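Local coordinates for protein HP1028 (Helicobacter pylori, PDB 4INN) that belongs to the lipocalin family of beta-barrel proteins and probably binds and transports a small ligand that has not been identified, at residues A[89-101]-A[107-119]. The protein carries 1 engineered substitution. Sequence-based numbering, arbitrary orientation.
Sequences RSDKGVVFLSDLI and SYKGGKAYNFYDG
With CG of Phe116 anti to the carbonyl carbon (chi1 -76°), its ring lies against Asp91, whose backbone directs CB over one face of that ring. The evidence for a CH-pi contact is that Asp91 CB lies 3.7 Å from the Phe116 centroid, 21° off the normal. Tyr114 CE2 lies over the other face, while Val94 CG1 and Phe96 CB approach the ring edge, Phe96 CB at 3.9 Å from Phe116 CE2. The extended chain of Arg89 brings NH2 to 3.6 Å from Tyr114 CD2, which sits at the guanidinium edge with the two planes 63° apart; Val94 CG1 covers one guanidinium face. Asp78 fixes both polar ends, by a salt bridge to Arg89 NE and a hydrogen bond to Tyr114 OH.

Beyond this cluster the strands run antiparallel. Ser98 and Lys112 form a hydrogen-bonded pair, with Lys112 N to Ser98 O at 3.0 Å. Ile101 and Lys109 form another, in which the bond from Ile101 N to Lys109 O is 2.8 Å long and practically straight. Between these pairs Gly111 has no side chain where the leucines lie: Leu100 CG is 4.0 Å from Gly111 CA, and Leu100 CD2 also packs on Tyr108 CB.

The side chain of Ala113 is about 5 Å from a bound polyethylene glycol, probably from the crystallisation liquor, which may mark the barrel's pocket. The contact joins the hairpin strands 95-104 and 107-115 of the eight-stranded antiparallel lipocalin barrel. Strand 61-69 flanks 95-104, with Phe96 and Leu97 forming a classic beta bulge opposite Ala64; Leu97 and Leu100 touch Phe55 of strand 51-58, and strand 120-128 borders 107-115.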
loop_
_atom_site.group_PDB
_atom_site.type_symbol
_atom_site.label_atom_id
_atom_site.label_comp_id
_atom_site.label_asym_id
_atom_site.label_seq_id
_atom_site.Cartn_x
_atom_site.Cartn_y
_atom_site.Cartn_z
ATOM N N ARG A 89 -3.717 -17.038 1.526
ATOM C CA ARG A 89 -3.577 -16.043 0.468
ATOM C C ARG A 89 -2.165 -15.479 0.403
ATOM O O ARG A 89 -1.434 -15.498 1.378
ATOM C CB ARG A 89 -4.540 -14.893 0.682
ATOM C CG ARG A 89 -4.071 -13.927 1.759
ATOM C CD ARG A 89 -5.210 -13.175 2.392
ATOM N NE ARG A 89 -4.693 -12.138 3.299
ATOM C CZ ARG A 89 -5.217 -10.912 3.392
ATOM N NH1 ARG A 89 -6.247 -10.593 2.613
ATOM N NH2 ARG A 89 -4.699 -9.990 4.207
ATOM N N SER A 90 -1.806 -14.981 -0.774
ATOM C CA SER A 90 -0.503 -14.411 -1.047
ATOM C C SER A 90 -0.380 -13.040 -0.384
ATOM O O SER A 90 -1.378 -12.409 -0.039
ATOM C CB SER A 90 -0.338 -14.265 -2.566
ATOM O OG SER A 90 0.919 -13.740 -2.924
ATOM N N ASP A 91 0.844 -12.578 -0.193
ATOM C CA ASP A 91 1.040 -11.186 0.196
ATOM C C ASP A 91 1.146 -10.241 -1.009
ATOM O O ASP A 91 1.338 -9.054 -0.842
ATOM C CB ASP A 91 2.250 -11.034 1.108
ATOM C CG ASP A 91 3.566 -11.297 0.416
ATOM O OD1 ASP A 91 3.615 -12.006 -0.622
ATOM O OD2 ASP A 91 4.589 -10.807 0.959
ATOM N N LYS A 92 0.990 -10.774 -2.213
ATOM C CA LYS A 92 1.071 -10.007 -3.424
ATOM C C LYS A 92 -0.213 -10.148 -4.209
ATOM O O LYS A 92 -0.764 -11.219 -4.286
ATOM C CB LYS A 92 2.265 -10.497 -4.244
ATOM C CG LYS A 92 3.627 -10.172 -3.593
ATOM C CD LYS A 92 3.704 -8.738 -3.026
ATOM C CE LYS A 92 5.099 -8.345 -2.567
ATOM N NZ LYS A 92 5.323 -8.583 -1.120
ATOM N N GLY A 93 -0.705 -9.047 -4.761
ATOM C CA GLY A 93 -1.946 -9.057 -5.552
ATOM C C GLY A 93 -3.147 -8.888 -4.656
ATOM O O GLY A 93 -4.266 -8.955 -5.107
ATOM N N VAL A 94 -2.899 -8.629 -3.379
ATOM C CA VAL A 94 -3.915 -8.555 -2.373
ATOM C C VAL A 94 -3.914 -7.166 -1.725
ATOM O O VAL A 94 -2.864 -6.594 -1.419
ATOM C CB VAL A 94 -3.669 -9.634 -1.312
ATOM C CG1 VAL A 94 -4.532 -9.428 -0.066
ATOM C CG2 VAL A 94 -3.918 -11.010 -1.922
ATOM N N VAL A 95 -5.121 -6.661 -1.493
ATOM C CA VAL A 95 -5.350 -5.384 -0.884
ATOM C C VAL A 95 -4.957 -5.390 0.563
ATOM O O VAL A 95 -5.529 -6.122 1.365
ATOM C CB VAL A 95 -6.823 -5.010 -0.964
ATOM C CG1 VAL A 95 -7.113 -3.804 -0.089
ATOM C CG2 VAL A 95 -7.215 -4.755 -2.409
ATOM N N PHE A 96 -3.984 -4.549 0.897
ATOM C CA PHE A 96 -3.581 -4.356 2.294
ATOM C C PHE A 96 -3.990 -2.986 2.818
ATOM O O PHE A 96 -3.973 -2.770 4.032
ATOM C CB PHE A 96 -2.075 -4.567 2.461
ATOM C CG PHE A 96 -1.233 -3.481 1.867
ATOM C CD1 PHE A 96 -0.843 -2.407 2.630
ATOM C CD2 PHE A 96 -0.826 -3.558 0.552
ATOM C CE1 PHE A 96 -0.099 -1.403 2.099
ATOM C CE2 PHE A 96 -0.065 -2.542 -0.009
ATOM C CZ PHE A 96 0.294 -1.451 0.773
ATOM N N LEU A 97 -4.355 -2.068 1.921
ATOM C CA LEU A 97 -4.754 -0.718 2.321
ATOM C C LEU A 97 -6.094 -0.408 1.702
ATOM O O LEU A 97 -6.296 -0.634 0.529
ATOM C CB LEU A 97 -3.706 0.302 1.882
ATOM C CG LEU A 97 -3.913 1.817 2.032
ATOM C CD1 LEU A 97 -4.634 2.211 3.302
ATOM C CD2 LEU A 97 -2.562 2.496 2.069
ATOM N N SER A 98 -7.007 0.104 2.504
ATOM C CA SER A 98 -8.340 0.434 2.045
ATOM C C SER A 98 -8.881 1.662 2.748
ATOM O O SER A 98 -8.373 2.062 3.793
ATOM C CB SER A 98 -9.275 -0.750 2.289
ATOM O OG SER A 98 -8.831 -1.491 3.398
ATOM N N ASP A 99 -9.875 2.267 2.092
ATOM C CA ASP A 99 -10.780 3.277 2.625
ATOM C C ASP A 99 -10.179 4.657 2.761
ATOM O O ASP A 99 -10.690 5.486 3.518
ATOM C CB ASP A 99 -11.451 2.806 3.936
ATOM C CG ASP A 99 -12.473 1.645 3.722
ATOM O OD1 ASP A 99 -12.987 1.398 2.580
ATOM O OD2 ASP A 99 -12.753 0.967 4.736
ATOM N N LEU A 100 -9.135 4.947 1.995
ATOM C CA LEU A 100 -8.537 6.304 2.025
ATOM C C LEU A 100 -9.420 7.291 1.296
ATOM O O LEU A 100 -9.763 7.056 0.151
ATOM C CB LEU A 100 -7.151 6.348 1.381
ATOM C CG LEU A 100 -5.927 6.240 2.279
ATOM C CD1 LEU A 100 -4.707 6.320 1.391
ATOM C CD2 LEU A 100 -5.875 7.327 3.327
ATOM N N ILE A 101 -9.774 8.385 1.972
ATOM C CA ILE A 101 -10.581 9.448 1.402
ATOM C C ILE A 101 -9.710 10.664 1.143
ATOM O O ILE A 101 -9.001 11.135 2.026
ATOM C CB ILE A 101 -11.674 9.942 2.381
ATOM C CG1 ILE A 101 -12.394 8.815 3.087
ATOM C CG2 ILE A 101 -12.666 10.825 1.670
ATOM C CD1 ILE A 101 -13.004 7.828 2.171
ATOM N N SER A 107 -4.269 15.429 -0.131
ATOM C CA SER A 107 -4.342 15.002 1.237
ATOM C C SER A 107 -5.388 13.964 1.422
ATOM O O SER A 107 -6.503 14.108 0.909
ATOM C CB SER A 107 -4.637 16.206 2.104
ATOM O OG SER A 107 -4.378 15.864 3.430
ATOM N N TYR A 108 -5.040 12.919 2.171
ATOM C CA TYR A 108 -5.902 11.719 2.282
ATOM C C TYR A 108 -5.953 11.232 3.713
ATOM O O TYR A 108 -4.968 11.328 4.407
ATOM C CB TYR A 108 -5.388 10.600 1.346
ATOM C CG TYR A 108 -5.250 11.030 -0.098
ATOM C CD1 TYR A 108 -6.200 10.712 -1.001
ATOM C CD2 TYR A 108 -4.180 11.771 -0.534
ATOM C CE1 TYR A 108 -6.110 11.104 -2.308
ATOM C CE2 TYR A 108 -4.080 12.187 -1.841
ATOM C CZ TYR A 108 -5.065 11.849 -2.730
ATOM O OH TYR A 108 -5.040 12.217 -4.076
ATOM N N LYS A 109 -7.104 10.721 4.151
ATOM C CA LYS A 109 -7.267 10.170 5.517
ATOM C C LYS A 109 -8.213 8.988 5.583
ATOM O O LYS A 109 -8.883 8.634 4.618
ATOM C CB LYS A 109 -7.815 11.219 6.496
ATOM C CG LYS A 109 -7.385 12.641 6.246
ATOM C CD LYS A 109 -7.315 13.478 7.508
ATOM C CE LYS A 109 -8.640 13.533 8.235
ATOM N NZ LYS A 109 -8.650 14.755 9.098
ATOM N N GLY A 110 -8.297 8.405 6.760
ATOM C CA GLY A 110 -9.282 7.389 7.039
ATOM C C GLY A 110 -8.926 5.990 6.625
ATOM O O GLY A 110 -9.749 5.090 6.710
ATOM N N GLY A 111 -7.692 5.785 6.194
ATOM C CA GLY A 111 -7.290 4.495 5.661
ATOM C C GLY A 111 -6.930 3.491 6.742
ATOM O O GLY A 111 -6.654 3.858 7.886
ATOM N N LYS A 112 -6.932 2.218 6.371
ATOM C CA LYS A 112 -6.496 1.157 7.256
ATOM C C LYS A 112 -5.594 0.193 6.498
ATOM O O LYS A 112 -5.960 -0.314 5.443
ATOM C CB LYS A 112 -7.698 0.437 7.803
ATOM C CG LYS A 112 -8.644 1.344 8.561
ATOM C CD LYS A 112 -9.431 0.527 9.578
ATOM C CE LYS A 112 -8.597 0.201 10.821
ATOM N NZ LYS A 112 -9.136 -0.958 11.598
ATOM N N ALA A 113 -4.399 -0.028 7.031
ATOM C CA ALA A 113 -3.423 -0.896 6.410
ATOM C C ALA A 113 -3.194 -2.188 7.199
ATOM O O ALA A 113 -2.756 -2.154 8.352
ATOM C CB ALA A 113 -2.123 -0.164 6.234
ATOM N N TYR A 114 -3.458 -3.328 6.568
ATOM C CA TYR A 114 -3.001 -4.587 7.128
ATOM C C TYR A 114 -1.516 -4.728 6.878
ATOM O O TYR A 114 -1.039 -4.374 5.812
ATOM C CB TYR A 114 -3.767 -5.779 6.534
ATOM C CG TYR A 114 -3.268 -7.122 7.031
ATOM C CD1 TYR A 114 -3.497 -7.547 8.356
ATOM C CD2 TYR A 114 -2.545 -7.965 6.187
ATOM C CE1 TYR A 114 -3.028 -8.782 8.802
ATOM C CE2 TYR A 114 -2.075 -9.190 6.631
ATOM C CZ TYR A 114 -2.315 -9.604 7.930
ATOM O OH TYR A 114 -1.827 -10.843 8.325
ATOM N N ASN A 115 -0.789 -5.262 7.854
ATOM C CA ASN A 115 0.653 -5.490 7.712
ATOM C C ASN A 115 1.044 -6.972 7.801
ATOM O O ASN A 115 0.965 -7.574 8.859
ATOM C CB ASN A 115 1.382 -4.713 8.784
ATOM C CG ASN A 115 2.874 -4.870 8.690
ATOM O OD1 ASN A 115 3.413 -5.041 7.612
ATOM N ND2 ASN A 115 3.550 -4.802 9.818
ATOM N N PHE A 116 1.486 -7.538 6.683
ATOM C CA PHE A 116 1.757 -8.976 6.542
ATOM C C PHE A 116 2.869 -9.462 7.457
ATOM O O PHE A 116 2.842 -10.604 7.904
ATOM C CB PHE A 116 2.130 -9.294 5.082
ATOM C CG PHE A 116 0.958 -9.300 4.169
ATOM C CD1 PHE A 116 0.277 -10.480 3.901
ATOM C CD2 PHE A 116 0.494 -8.118 3.594
ATOM C CE1 PHE A 116 -0.829 -10.481 3.059
ATOM C CE2 PHE A 116 -0.625 -8.123 2.755
ATOM C CZ PHE A 116 -1.290 -9.304 2.501
ATOM N N TYR A 117 3.835 -8.579 7.743
ATOM C CA TYR A 117 4.970 -8.897 8.628
ATOM C C TYR A 117 4.627 -9.032 10.100
ATOM O O TYR A 117 5.471 -9.454 10.872
ATOM C CB TYR A 117 6.077 -7.856 8.492
ATOM C CG TYR A 117 6.656 -7.773 7.107
ATOM C CD1 TYR A 117 7.708 -8.606 6.716
ATOM C CD2 TYR A 117 6.148 -6.870 6.182
ATOM C CE1 TYR A 117 8.240 -8.545 5.438
ATOM C CE2 TYR A 117 6.680 -6.794 4.902
ATOM C CZ TYR A 117 7.727 -7.633 4.536
ATOM O OH TYR A 117 8.245 -7.556 3.251
ATOM N N ASP A 118 3.412 -8.693 10.517
ATOM C CA ASP A 118 3.052 -8.839 11.940
ATOM C C ASP A 118 1.588 -9.155 12.229
ATOM O O ASP A 118 1.234 -9.504 13.366
ATOM C CB ASP A 118 3.532 -7.606 12.719
ATOM C CG ASP A 118 2.660 -6.354 12.492
ATOM O OD1 ASP A 118 2.700 -5.467 13.370
ATOM O OD2 ASP A 118 1.934 -6.236 11.474
ATOM N N GLY A 119 0.737 -9.059 11.210
ATOM C CA GLY A 119 -0.667 -9.455 11.333
ATOM C C GLY A 119 -1.584 -8.390 11.887
ATOM O O GLY A 119 -2.787 -8.644 12.119
#